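Local coordinates for protein aryl acylamidase (bacterium CSBL00001, PDB 4YJ6) that probably hydrolyses the amide bond of aryl acylamides, acting as a serine hydrolase of the amidase signature type, at residues G44-V49 with Q130-V135; Y50-E55 with P91-T96; P80-D85 with G174-A179; G98-L103 with R349-D354; R139-N144 with D157-G162. All coordinates share one frame; numbering follows the deposited sequence.

Interactions 1, 2 and 3 are built round three neighbouring strands: 126-131 lies between 48-51, paired to it on one side, and 80-84 on the other. Interactions 1 and 3 have centres about 11 Å apart and meet in a probable hydrogen bond, Thr131 N to Met83 O at 2.7 Å. Interactions 2 and 3 meet at Thr96 OG1 and Asp85 OD2, 2.6 Å apart. Past these strands, the chain after 126-131 reaches interaction 4 through Val135 CG1, 3.8 Å from Ile100 CG1. Interaction 5, centred about 10 Å from interaction 1, leads into the glycine- and serine-rich segment near Lys84, consistent with an active site of the amidase signature type.

Interaction 1: residues G44-V49 with Q130-V135; sequences GLNAVV and QTNSPV
Val48 and Thr131 form an antiparallel, non-hydrogen-bonded pair where strand 48-51 joins its neighbour in the sheet, strand 126-131. Their CA atoms are 4.6 Å apart and their side chains diverge, so the backbones themselves make much of the contact. Two bonds flank the pair: Asn132 N gives to Ala47 O, and Val49 N gives to Gln130 O at 2.9 Å with a nearly straight N-H...O angle of 167°. Ala47 O is also approached by Thr131 CA at 3.2 Å, a CA-H...O contact of the kind that accompanies antiparallel pairing. The short ladder begins directly after helix 27-45, whose exit is made by Asn46 in a positive-phi conformation, and strand 126-131 in turn runs parallel to 80-84 on its far side. Val49 supplies the main side-chain contact. Its CG1 meets Asn132 at right angles, 3.5 Å from both CB and OD1 of Asn132. With CG1 anti to the carbonyl carbon (chi1 -61°), Val49 CG2 falls between the backbone N and the carbonyl carbon and comes 3.6 Å from Gln130 O and 4.0 Å from Gln130 CB. The Asn132 amide against which CG1 rests is fixed from outside the pair, ND2 giving to Gly148 O and OD1 accepting from Asn144. Likewise, Asn46 ND2 is bonded to Pro149 O and Phe147 O, while Gln130 NE2 reaches Pro94 O. On the other face, Val48 packs on Leu82 of strand 80-84, and Val48, Ala47 and Thr131 all touch Leu170 of helix 165-172.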
# COMPACT_ATOMS: atom_id res chain seq x y z
N GLY A 44 -18.11 -11.38 -0.24
CA GLY A 44 -18.51 -10.15 0.43
C GLY A 44 -17.50 -9.02 0.28
O GLY A 44 -17.87 -7.86 0.10
N LEU A 45 -16.22 -9.37 0.37
CA LEU A 45 -15.16 -8.36 0.31
C LEU A 45 -14.94 -7.78 -1.09
O LEU A 45 -14.61 -6.61 -1.19
CB LEU A 45 -13.82 -8.96 0.76
CG LEU A 45 -13.76 -9.58 2.14
CD1 LEU A 45 -12.34 -10.14 2.27
CD2 LEU A 45 -14.14 -8.58 3.28
N ASN A 46 -15.05 -8.59 -2.14
CA ASN A 46 -14.84 -8.15 -3.51
C ASN A 46 -13.44 -7.57 -3.66
O ASN A 46 -13.25 -6.51 -4.24
CB ASN A 46 -15.92 -7.13 -3.94
CG ASN A 46 -15.92 -6.83 -5.43
OD1 ASN A 46 -15.78 -7.72 -6.29
ND2 ASN A 46 -16.13 -5.55 -5.77
N ALA A 47 -12.47 -8.32 -3.14
CA ALA A 47 -11.06 -7.91 -3.18
C ALA A 47 -10.32 -8.49 -4.40
O ALA A 47 -9.40 -7.88 -4.90
CB ALA A 47 -10.36 -8.35 -1.87
N VAL A 48 -10.73 -9.67 -4.86
CA VAL A 48 -10.01 -10.35 -5.94
C VAL A 48 -10.61 -9.99 -7.29
O VAL A 48 -11.83 -10.05 -7.46
CB VAL A 48 -10.03 -11.89 -5.70
CG1 VAL A 48 -9.37 -12.64 -6.88
CG2 VAL A 48 -9.34 -12.22 -4.39
N VAL A 49 -9.78 -9.60 -8.24
CA VAL A 49 -10.25 -9.26 -9.57
C VAL A 49 -9.75 -10.20 -10.66
O VAL A 49 -10.26 -10.18 -11.78
CB VAL A 49 -9.91 -7.79 -9.94
CG1 VAL A 49 -10.58 -6.85 -8.95
CG2 VAL A 49 -8.38 -7.56 -9.97
N GLN A 130 -4.82 -11.35 -8.65
CA GLN A 130 -4.67 -9.89 -8.50
C GLN A 130 -5.78 -9.31 -7.67
O GLN A 130 -6.90 -9.85 -7.66
CB GLN A 130 -4.73 -9.20 -9.86
CG GLN A 130 -3.66 -9.68 -10.85
CD GLN A 130 -3.84 -9.03 -12.21
OE1 GLN A 130 -4.98 -8.78 -12.63
NE2 GLN A 130 -2.74 -8.80 -12.92
N THR A 131 -5.50 -8.18 -7.03
CA THR A 131 -6.44 -7.50 -6.17
C THR A 131 -6.92 -6.17 -6.75
O THR A 131 -6.24 -5.53 -7.56
CB THR A 131 -5.80 -7.22 -4.78
OG1 THR A 131 -4.56 -6.53 -4.98
CG2 THR A 131 -5.53 -8.54 -4.05
N ASN A 132 -8.11 -5.73 -6.31
CA ASN A 132 -8.80 -4.56 -6.87
C ASN A 132 -8.13 -3.22 -6.50
O ASN A 132 -7.59 -3.08 -5.39
CB ASN A 132 -10.22 -4.54 -6.30
CG ASN A 132 -11.20 -3.73 -7.15
OD1 ASN A 132 -10.97 -3.48 -8.31
ND2 ASN A 132 -12.31 -3.33 -6.54
N SER A 133 -8.20 -2.27 -7.43
CA SER A 133 -7.73 -0.89 -7.25
C SER A 133 -8.77 0.02 -7.92
O SER A 133 -9.46 -0.42 -8.85
CB SER A 133 -6.34 -0.72 -7.95
OG SER A 133 -5.94 0.66 -8.10
N PRO A 134 -8.89 1.28 -7.46
CA PRO A 134 -9.64 2.30 -8.20
C PRO A 134 -8.93 2.64 -9.50
O PRO A 134 -7.72 2.38 -9.68
CB PRO A 134 -9.59 3.51 -7.27
CG PRO A 134 -8.24 3.37 -6.59
CD PRO A 134 -8.17 1.86 -6.31
N VAL A 135 -9.67 3.23 -10.43
CA VAL A 135 -9.15 3.52 -11.76
C VAL A 135 -7.91 4.40 -11.67
O VAL A 135 -7.92 5.43 -11.02
CB VAL A 135 -10.23 4.22 -12.64
CG1 VAL A 135 -9.60 4.79 -13.92
CG2 VAL A 135 -11.40 3.24 -12.94

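Interaction 2: residues Y50-E55 with P91-T96; sequences YKAYDE and PGWPST
Tyr50, Trp93 and Pro94 form an aromatic-proline cluster at the corner where strand 48-51 turns into helix 53-69. Pro94 lies over one face of the Tyr50 ring, its CD 3.4 Å from the centroid of that ring and directly over the centre, a CH-pi contact. The tyrosine edge turns to Trp93: Tyr50 CE2 stands 3.7 Å from Trp93 CD2, over the indole face toward its rim, with the planes at 61°. Ala52, the residue at the N-cap position of the helix, puts its CB 3.4 Å from Trp93 CZ2. At the indole edge, Trp93 NE1 gives a straight 171° bond to Glu55 OE1 at 2.9 Å. The acceptor lies close to the indole plane, yet the donor comes from above the carboxylate plane. Glu55 reaches this far because its chain is extended, with CG anti to the backbone N (chi1 -172°). Its other oxygen, OE2, forms a salt bridge with Lys90, so the carboxylate is shared between an indole N-H and a charge. What results is an edge-to-face aromatic pair with a proline CH-pi contact on the tyrosine's face, set at a strand-to-helix corner.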
# COMPACT_ATOMS: atom_id res chain seq x y z
N TYR A 50 -8.75 -11.02 -10.35
CA TYR A 50 -8.28 -12.05 -11.30
C TYR A 50 -7.82 -13.25 -10.48
O TYR A 50 -7.14 -13.07 -9.46
CB TYR A 50 -7.10 -11.54 -12.15
CG TYR A 50 -6.49 -12.61 -13.03
CD1 TYR A 50 -7.24 -13.17 -14.07
CD2 TYR A 50 -5.17 -13.05 -12.85
CE1 TYR A 50 -6.70 -14.16 -14.87
CE2 TYR A 50 -4.62 -14.04 -13.68
CZ TYR A 50 -5.41 -14.57 -14.68
OH TYR A 50 -4.90 -15.55 -15.52
N LYS A 51 -8.18 -14.46 -10.92
CA LYS A 51 -7.78 -15.67 -10.22
C LYS A 51 -6.86 -16.44 -11.14
O LYS A 51 -7.21 -16.69 -12.31
CB LYS A 51 -9.02 -16.50 -9.87
CG LYS A 51 -9.92 -15.78 -8.87
CD LYS A 51 -11.32 -16.42 -8.72
CE LYS A 51 -12.12 -15.67 -7.65
NZ LYS A 51 -13.49 -16.25 -7.44
N ALA A 52 -5.69 -16.79 -10.62
CA ALA A 52 -4.68 -17.54 -11.39
C ALA A 52 -4.47 -18.90 -10.71
O ALA A 52 -3.34 -19.33 -10.44
CB ALA A 52 -3.35 -16.77 -11.44
N TYR A 53 -5.57 -19.58 -10.48
CA TYR A 53 -5.52 -20.77 -9.66
C TYR A 53 -4.69 -21.87 -10.32
O TYR A 53 -3.89 -22.55 -9.67
CB TYR A 53 -6.93 -21.27 -9.39
CG TYR A 53 -7.77 -20.39 -8.49
CD1 TYR A 53 -7.21 -19.30 -7.81
CD2 TYR A 53 -9.12 -20.67 -8.30
CE1 TYR A 53 -8.00 -18.53 -6.93
CE2 TYR A 53 -9.90 -19.90 -7.44
CZ TYR A 53 -9.33 -18.84 -6.77
OH TYR A 53 -10.10 -18.07 -5.91
N ASP A 54 -4.88 -22.09 -11.62
CA ASP A 54 -4.13 -23.21 -12.21
C ASP A 54 -2.63 -22.91 -12.25
O ASP A 54 -1.81 -23.80 -12.05
CB ASP A 54 -4.64 -23.54 -13.63
CG ASP A 54 -5.89 -24.40 -13.62
OD1 ASP A 54 -6.32 -24.84 -12.53
OD2 ASP A 54 -6.44 -24.64 -14.72
N GLU A 55 -2.27 -21.64 -12.44
CA GLU A 55 -0.86 -21.32 -12.45
C GLU A 55 -0.25 -21.62 -11.09
O GLU A 55 0.86 -22.15 -10.99
CB GLU A 55 -0.62 -19.84 -12.78
CG GLU A 55 0.85 -19.55 -12.98
CD GLU A 55 1.15 -18.11 -13.29
OE1 GLU A 55 0.83 -17.69 -14.43
OE2 GLU A 55 1.67 -17.41 -12.39
N PRO A 91 3.65 -11.69 -17.16
CA PRO A 91 3.35 -12.22 -18.51
C PRO A 91 2.11 -13.12 -18.55
O PRO A 91 1.96 -14.02 -17.71
CB PRO A 91 4.63 -12.96 -18.87
CG PRO A 91 5.71 -12.13 -18.20
CD PRO A 91 5.09 -11.76 -16.84
N GLY A 92 1.20 -12.83 -19.48
CA GLY A 92 -0.03 -13.59 -19.61
C GLY A 92 -1.18 -13.20 -18.69
O GLY A 92 -2.28 -13.72 -18.83
N TRP A 93 -0.94 -12.26 -17.76
CA TRP A 93 -1.98 -11.87 -16.82
C TRP A 93 -2.65 -10.57 -17.28
O TRP A 93 -2.08 -9.80 -18.06
CB TRP A 93 -1.38 -11.63 -15.44
CG TRP A 93 -1.01 -12.89 -14.69
CD1 TRP A 93 -0.58 -14.10 -15.22
CD2 TRP A 93 -1.06 -13.07 -13.29
NE1 TRP A 93 -0.36 -15.01 -14.20
CE2 TRP A 93 -0.65 -14.40 -13.00
CE3 TRP A 93 -1.41 -12.23 -12.22
CZ2 TRP A 93 -0.58 -14.90 -11.70
CZ3 TRP A 93 -1.35 -12.73 -10.92
CH2 TRP A 93 -0.92 -14.05 -10.67
N PRO A 94 -3.88 -10.34 -16.82
CA PRO A 94 -4.55 -9.10 -17.24
C PRO A 94 -3.94 -7.89 -16.57
O PRO A 94 -3.13 -8.02 -15.65
CB PRO A 94 -6.01 -9.30 -16.81
CG PRO A 94 -5.99 -10.39 -15.81
CD PRO A 94 -4.75 -11.21 -16.00
N SER A 95 -4.31 -6.72 -17.05
CA SER A 95 -3.96 -5.48 -16.38
C SER A 95 -5.00 -4.44 -16.77
O SER A 95 -5.01 -3.98 -17.90
CB SER A 95 -2.56 -5.02 -16.83
OG SER A 95 -2.24 -3.76 -16.20
N THR A 96 -5.88 -4.08 -15.84
CA THR A 96 -6.98 -3.18 -16.18
C THR A 96 -6.79 -1.78 -15.62
O THR A 96 -7.69 -0.95 -15.76
CB THR A 96 -8.34 -3.73 -15.71
OG1 THR A 96 -8.47 -3.65 -14.29
CG2 THR A 96 -8.52 -5.18 -16.16

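Interaction 3: residues P80-D85 with G174-A179; sequences PTLMKD and GIVPVA
The flat group at the centre of this contact is the peptide carbonyl of Val178, met over its face by the hydroxyl of Thr81. Thr81 OG1 gives its hydrogen bond at 2.7 Å to Val178 O from 50° above the carbonyl plane, not along a lone pair. A chi1 of -170° places OG1 opposite the backbone N and so presents it to that oxygen; Tyr116 OH is hydrogen-bonded to the same hydroxyl. The rings of Pro80 and Pro177 are crossed at about a right angle, with CG of Pro80 4.1 Å from CD of Pro177. Pro80 O is covered by carbon: Val176 CB and Pro177 CD each lie 3.6 Å from it, and it finds no polar partner in the model. Leu82 N is likewise buried by the contact without a partner. Leu82 CD1 and Val176 CG1 meet at 3.9 Å, again crossing at about a right angle, and Val176 CG1 also touches Pro80 CB. Further along, Leu82 O passes 3.8 Å from Ala179 CA. The contact thus joins strand 80-84 to the start of 178-183, and a backbone bond between Leu82 and Gly180 continues the junction, consistent with the continuous mixed sheet of the family. Lys84, just beyond, bonds to Ser163 and Ser164, consistent with the lysine of the family's Ser-cisSer-Lys triad, whose cis-serine comes from this glycine- and serine-rich segment. Helix 27-45 covers Pro80 through Val30 and Thr34, helix 165-172 covers Leu82 and Ala179, and strand 126-131 pairs with 80-84.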
# COMPACT_ATOMS: atom_id res chain seq x y z
N PRO A 80 1.40 -18.01 0.22
CA PRO A 80 0.47 -17.57 -0.83
C PRO A 80 0.28 -16.06 -0.81
O PRO A 80 0.23 -15.48 0.26
CB PRO A 80 -0.84 -18.26 -0.44
CG PRO A 80 -0.79 -18.34 1.07
CD PRO A 80 0.70 -18.54 1.41
N THR A 81 0.15 -15.44 -1.98
CA THR A 81 -0.04 -14.00 -1.99
C THR A 81 -0.74 -13.61 -3.28
O THR A 81 -0.97 -14.46 -4.16
CB THR A 81 1.33 -13.26 -1.84
OG1 THR A 81 1.08 -11.86 -1.62
CG2 THR A 81 2.19 -13.40 -3.12
N LEU A 82 -1.15 -12.34 -3.39
CA LEU A 82 -1.71 -11.82 -4.64
C LEU A 82 -1.08 -10.45 -4.94
O LEU A 82 -0.66 -9.75 -3.99
CB LEU A 82 -3.24 -11.65 -4.53
CG LEU A 82 -4.08 -12.93 -4.54
CD1 LEU A 82 -4.14 -13.57 -3.15
CD2 LEU A 82 -5.49 -12.58 -5.00
N MSE A 83 -1.00 -10.10 -6.22
CA MSE A 83 -0.40 -8.80 -6.61
C MSE A 83 -1.59 -7.87 -6.85
O MSE A 83 -2.77 -8.29 -6.86
CB MSE A 83 0.44 -8.94 -7.88
CG MSE A 83 -0.48 -9.24 -9.05
SE MSE A 83 0.51 -9.23 -10.68
CE MSE A 83 1.14 -7.39 -10.74
N LYS A 84 -1.27 -6.59 -7.06
CA LYS A 84 -2.30 -5.56 -7.26
C LYS A 84 -2.53 -5.25 -8.74
O LYS A 84 -1.58 -5.07 -9.51
CB LYS A 84 -1.82 -4.29 -6.55
CG LYS A 84 -2.75 -3.06 -6.73
CD LYS A 84 -2.18 -1.94 -5.85
CE LYS A 84 -2.90 -0.64 -6.15
NZ LYS A 84 -2.36 0.45 -5.30
N ASP A 85 -3.80 -5.12 -9.12
CA ASP A 85 -4.16 -4.78 -10.50
C ASP A 85 -4.09 -3.25 -10.75
O ASP A 85 -5.11 -2.60 -11.02
CB ASP A 85 -5.58 -5.31 -10.78
CG ASP A 85 -6.05 -5.03 -12.20
OD1 ASP A 85 -5.18 -4.77 -13.07
OD2 ASP A 85 -7.29 -5.12 -12.43
N GLY A 174 -7.58 -12.35 6.90
CA GLY A 174 -6.86 -13.56 7.24
C GLY A 174 -6.58 -14.49 6.05
O GLY A 174 -6.05 -15.59 6.25
N ILE A 175 -6.89 -14.04 4.83
CA ILE A 175 -6.95 -14.94 3.67
C ILE A 175 -5.56 -15.24 3.12
O ILE A 175 -5.30 -16.36 2.72
CB ILE A 175 -7.86 -14.37 2.59
CG1 ILE A 175 -9.31 -14.36 3.12
CG2 ILE A 175 -7.82 -15.22 1.27
CD1 ILE A 175 -10.26 -13.53 2.30
N VAL A 176 -4.68 -14.24 3.08
CA VAL A 176 -3.27 -14.46 2.83
C VAL A 176 -2.49 -13.61 3.85
O VAL A 176 -3.04 -12.62 4.35
CB VAL A 176 -2.82 -14.04 1.42
CG1 VAL A 176 -3.32 -15.06 0.33
CG2 VAL A 176 -3.27 -12.60 1.11
N PRO A 177 -1.25 -14.01 4.17
CA PRO A 177 -0.52 -13.27 5.22
C PRO A 177 0.17 -12.01 4.72
O PRO A 177 0.50 -11.14 5.52
CB PRO A 177 0.53 -14.28 5.71
CG PRO A 177 0.76 -15.18 4.47
CD PRO A 177 -0.58 -15.27 3.80
N VAL A 178 0.35 -11.88 3.41
CA VAL A 178 1.02 -10.70 2.84
C VAL A 178 0.39 -10.48 1.47
O VAL A 178 -0.01 -11.44 0.79
CB VAL A 178 2.56 -10.90 2.72
CG1 VAL A 178 2.89 -12.18 1.92
CG2 VAL A 178 3.23 -9.65 2.06
N ALA A 179 0.24 -9.22 1.07
CA ALA A 179 -0.24 -8.91 -0.28
C ALA A 179 0.53 -7.69 -0.79
O ALA A 179 0.96 -6.85 0.00
CB ALA A 179 -1.77 -8.63 -0.27

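Interaction 4: residues G98-L103 with R349-D354; sequences GGIRAL and RADIPD
Asp351 OD2 accepts a hydrogen bond from Ala102 N at 2.9 Å, the polar centre of the contact. The donor comes on the syn side of the carboxylate, 30° out of its plane, and the N-H...O angle of 136° is bent. Two side-chain carbons also border this oxygen: Ala102 CB lies 3.4 Å and Arg101 CB 3.7 Å from OD2. Nearer the Asp351 backbone, Ile100 CG2 lies 3.9 Å from Asp351 CB, and a second apolar touch joins Ile100 CD1 to Ile352 CD1 at 4.2 Å. A chi1 of -65° swings the Asp351 carboxylate opposite its own carbonyl carbon and toward Ala102. Each partner sits in a short 3-10 turn: Leu103 N bonds to Ile100 O in one, Ile352 N to Arg349 O in the other. Arg349 steadies the second turn from its far side, with NH2 in a salt bridge to Asp354 OD1 at 3.0 Å, a bond that strikes the carboxylate from above its plane, and with NH1 in a weak bond to Ile352 O. Pro353 takes the N-cap position of helix 354-363, so the contact ties the loop between strand 80-84 and helix 115-122 to the entrance of that helix. Further out, Ile100 packs on Tyr136 and Leu344, Ala102 on His348, and Ile352 on Met357. A bound phosphate, probably from the crystallisation liquor, lies about 3 Å from the Asp351 side chain. The Ala102 N-H, and more weakly Arg101 NE, 5.6 Å from Asp351 OD1 without a salt bridge, would probably favour a negative carboxylate; the phosphate would work the other way, so no ionisation state follows.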
# COMPACT_ATOMS: atom_id res chain seq x y z
N GLY A 98 -6.89 -0.75 -12.58
CA GLY A 98 -7.89 -0.44 -11.58
C GLY A 98 -9.32 -0.41 -12.10
O GLY A 98 -10.12 0.47 -11.75
N GLY A 99 -9.66 -1.35 -12.97
CA GLY A 99 -11.06 -1.53 -13.31
C GLY A 99 -11.52 -0.71 -14.51
O GLY A 99 -12.67 -0.26 -14.56
N ILE A 100 -10.64 -0.51 -15.48
CA ILE A 100 -11.06 0.11 -16.73
C ILE A 100 -11.59 -0.98 -17.65
O ILE A 100 -10.83 -1.82 -18.12
CB ILE A 100 -9.90 0.83 -17.40
CG1 ILE A 100 -9.39 1.97 -16.49
CG2 ILE A 100 -10.32 1.38 -18.79
CD1 ILE A 100 -8.24 2.74 -17.11
N ARG A 101 -12.91 -0.97 -17.86
CA ARG A 101 -13.58 -2.06 -18.61
C ARG A 101 -12.96 -2.24 -20.01
O ARG A 101 -12.83 -3.37 -20.48
CB ARG A 101 -15.08 -1.78 -18.71
CG ARG A 101 -15.79 -2.68 -19.72
CD ARG A 101 -17.27 -2.33 -19.77
NE ARG A 101 -17.99 -2.96 -18.67
CZ ARG A 101 -18.45 -4.21 -18.71
NH1 ARG A 101 -18.25 -4.96 -19.80
NH2 ARG A 101 -19.10 -4.72 -17.66
N ALA A 102 -12.57 -1.14 -20.66
CA ALA A 102 -12.02 -1.22 -22.00
C ALA A 102 -10.73 -2.03 -22.06
O ALA A 102 -10.32 -2.46 -23.14
CB ALA A 102 -11.76 0.18 -22.57
N LEU A 103 -10.08 -2.22 -20.92
CA LEU A 103 -8.81 -2.96 -20.89
C LEU A 103 -8.97 -4.41 -20.45
O LEU A 103 -7.97 -5.08 -20.21
CB LEU A 103 -7.84 -2.28 -19.90
CG LEU A 103 -7.39 -0.88 -20.33
CD1 LEU A 103 -6.46 -0.26 -19.25
CD2 LEU A 103 -6.68 -0.99 -21.65
N ARG A 349 -14.92 6.77 -22.89
CA ARG A 349 -14.94 7.85 -21.91
C ARG A 349 -15.61 7.49 -20.58
O ARG A 349 -15.16 7.91 -19.50
CB ARG A 349 -15.63 9.06 -22.55
CG ARG A 349 -15.96 10.22 -21.63
CD ARG A 349 -14.72 10.87 -21.02
NE ARG A 349 -15.14 11.91 -20.08
CZ ARG A 349 -15.39 11.71 -18.78
NH1 ARG A 349 -15.23 10.51 -18.22
NH2 ARG A 349 -15.80 12.73 -18.05
N ALA A 350 -16.69 6.71 -20.64
CA ALA A 350 -17.45 6.43 -19.42
C ALA A 350 -16.62 5.62 -18.42
O ALA A 350 -16.98 5.56 -17.25
CB ALA A 350 -18.73 5.67 -19.76
N ASP A 351 -15.53 5.00 -18.89
CA ASP A 351 -14.71 4.16 -17.99
C ASP A 351 -13.83 5.00 -17.05
O ASP A 351 -13.27 4.48 -16.08
CB ASP A 351 -13.82 3.21 -18.79
CG ASP A 351 -14.63 2.18 -19.59
OD1 ASP A 351 -15.88 2.14 -19.47
OD2 ASP A 351 -13.98 1.40 -20.31
N ILE A 352 -13.71 6.29 -17.33
CA ILE A 352 -12.92 7.20 -16.51
C ILE A 352 -13.84 8.04 -15.62
O ILE A 352 -14.75 8.69 -16.14
CB ILE A 352 -12.10 8.17 -17.40
CG1 ILE A 352 -11.20 7.40 -18.38
CG2 ILE A 352 -11.26 9.11 -16.54
CD1 ILE A 352 -10.12 6.49 -17.69
N PRO A 353 -13.60 8.05 -14.31
CA PRO A 353 -14.43 8.88 -13.41
C PRO A 353 -14.35 10.35 -13.79
O PRO A 353 -13.28 10.81 -14.19
CB PRO A 353 -13.77 8.68 -12.04
CG PRO A 353 -13.08 7.40 -12.11
CD PRO A 353 -12.64 7.23 -13.55
N ASP A 354 -15.45 11.09 -13.66
CA ASP A 354 -15.43 12.50 -13.96
C ASP A 354 -14.34 13.25 -13.18
O ASP A 354 -13.71 14.14 -13.72
CB ASP A 354 -16.80 13.12 -13.63
CG ASP A 354 -17.87 12.77 -14.67
OD1 ASP A 354 -17.56 12.11 -15.69
OD2 ASP A 354 -19.04 13.18 -14.46

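Interaction 5: residues R139-N144 with D157-G162; sequences RGTTDN and DFNAGG
Thr141 and Gly162 bring their CA atoms to 4.0 Å, an unusually close backbone approach that Gly162, with no side chain, permits. Thr142 OG1 comes 3.2 Å from Gly162 CA as well and gives a hydrogen bond to Gly161 O at 2.7 Å. Just upstream, the Asn159 side-chain amide bonds to both the N-H and the C=O of Thr142. Its OD1 accepts from Thr142 N at 2.9 Å, in the amide carbonyl plane on a lone pair, with a straight N-H...O angle of 167°. Its ND2 gives to Thr142 O at 3.0 Å; Thr142 O lies close to the plane of the Asn159 amide, whereas ND2 meets that carbonyl from above its plane. A first torsion that sets CG anti to the backbone N (chi1 -164°) carries the amide across to Thr142. Gly161 N also bonds to Asn159 OD1, from above the carbonyl plane, which makes an Asx turn and leaves OD1 held by two donors. The amide is thereby fixed in rotation, and ND2 has a further partner in Asn407 OD1. Thr141 CB packs 3.5 Å from Asn159 OD1, while Thr141 OG1 bonds to Thr413 O. Gly161 and Gly162 open the glycine- and serine-rich segment of amidase signature enzymes, which runs on through Ser163 and Ser164. Backbone bonds join Gly140 to Leu427, Thr142 to Thr150 and Asn159 to Val405. The contact therefore lies between the loop that follows strand 126-131 and the turn leading from strand 151-152 into helix 165-172.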
# COMPACT_ATOMS: atom_id res chain seq x y z
N ARG A 139 -7.38 7.67 -6.20
CA ARG A 139 -8.12 8.01 -4.97
C ARG A 139 -7.72 7.05 -3.86
O ARG A 139 -7.21 5.96 -4.11
CB ARG A 139 -9.65 7.92 -5.16
CG ARG A 139 -10.11 6.58 -5.78
CD ARG A 139 -11.62 6.57 -6.14
NE ARG A 139 -11.91 7.52 -7.20
CZ ARG A 139 -13.06 8.15 -7.39
NH1 ARG A 139 -14.09 7.96 -6.56
NH2 ARG A 139 -13.18 8.98 -8.42
N GLY A 140 -7.99 7.47 -2.62
CA GLY A 140 -7.66 6.69 -1.44
C GLY A 140 -8.77 5.73 -1.00
O GLY A 140 -8.77 5.26 0.14
N THR A 141 -9.69 5.44 -1.92
CA THR A 141 -10.71 4.41 -1.72
C THR A 141 -10.55 3.40 -2.85
O THR A 141 -9.89 3.67 -3.86
CB THR A 141 -12.11 4.99 -1.80
OG1 THR A 141 -12.19 5.78 -3.00
CG2 THR A 141 -12.39 5.88 -0.55
N THR A 142 -11.13 2.23 -2.68
CA THR A 142 -11.14 1.24 -3.76
C THR A 142 -12.54 0.94 -4.27
O THR A 142 -13.33 0.30 -3.59
CB THR A 142 -10.46 -0.05 -3.32
OG1 THR A 142 -9.09 0.26 -3.00
CG2 THR A 142 -10.49 -1.11 -4.47
N ASP A 143 -12.79 1.39 -5.49
CA ASP A 143 -14.07 1.22 -6.17
C ASP A 143 -13.87 1.59 -7.60
O ASP A 143 -12.98 2.37 -7.93
CB ASP A 143 -15.11 2.17 -5.54
CG ASP A 143 -16.55 1.79 -5.89
OD1 ASP A 143 -16.74 0.81 -6.64
OD2 ASP A 143 -17.49 2.49 -5.41
N ASN A 144 -14.67 1.02 -8.48
CA ASN A 144 -14.64 1.41 -9.87
C ASN A 144 -15.91 0.83 -10.48
O ASN A 144 -16.61 0.07 -9.82
CB ASN A 144 -13.39 0.86 -10.55
CG ASN A 144 -13.21 -0.64 -10.30
OD1 ASN A 144 -14.08 -1.42 -10.63
ND2 ASN A 144 -12.07 -1.03 -9.73
N ASP A 157 -20.17 -2.53 5.18
CA ASP A 157 -20.85 -1.31 4.71
C ASP A 157 -19.83 -0.22 4.39
O ASP A 157 -20.16 0.77 3.75
CB ASP A 157 -21.82 -0.78 5.78
CG ASP A 157 -23.06 -1.67 5.97
OD1 ASP A 157 -23.40 -2.42 5.04
OD2 ASP A 157 -23.67 -1.59 7.06
N PHE A 158 -18.59 -0.43 4.84
CA PHE A 158 -17.52 0.56 4.68
C PHE A 158 -16.48 0.09 3.69
O PHE A 158 -16.36 -1.10 3.42
CB PHE A 158 -16.87 0.84 6.04
CG PHE A 158 -17.78 1.60 6.97
CD1 PHE A 158 -18.73 0.94 7.73
CD2 PHE A 158 -17.71 2.98 7.05
CE1 PHE A 158 -19.58 1.65 8.58
CE2 PHE A 158 -18.56 3.69 7.90
CZ PHE A 158 -19.49 3.02 8.66
N ASN A 159 -15.73 1.04 3.16
CA ASN A 159 -14.72 0.74 2.13
C ASN A 159 -13.41 0.33 2.80
O ASN A 159 -13.12 0.72 3.94
CB ASN A 159 -14.53 1.99 1.28
CG ASN A 159 -13.81 1.72 -0.01
OD1 ASN A 159 -12.62 1.99 -0.16
ND2 ASN A 159 -14.55 1.22 -0.98
N ALA A 160 -12.62 -0.49 2.08
CA ALA A 160 -11.34 -0.98 2.59
C ALA A 160 -10.28 0.10 2.52
O ALA A 160 -9.20 -0.04 3.12
CB ALA A 160 -10.89 -2.20 1.77
N GLY A 161 -10.58 1.19 1.81
CA GLY A 161 -9.58 2.20 1.48
C GLY A 161 -8.86 1.79 0.21
O GLY A 161 -9.17 0.75 -0.38
N GLY A 162 -7.89 2.59 -0.22
CA GLY A 162 -7.26 2.38 -1.52
C GLY A 162 -6.00 3.25 -1.62
O GLY A 162 -5.67 3.99 -0.69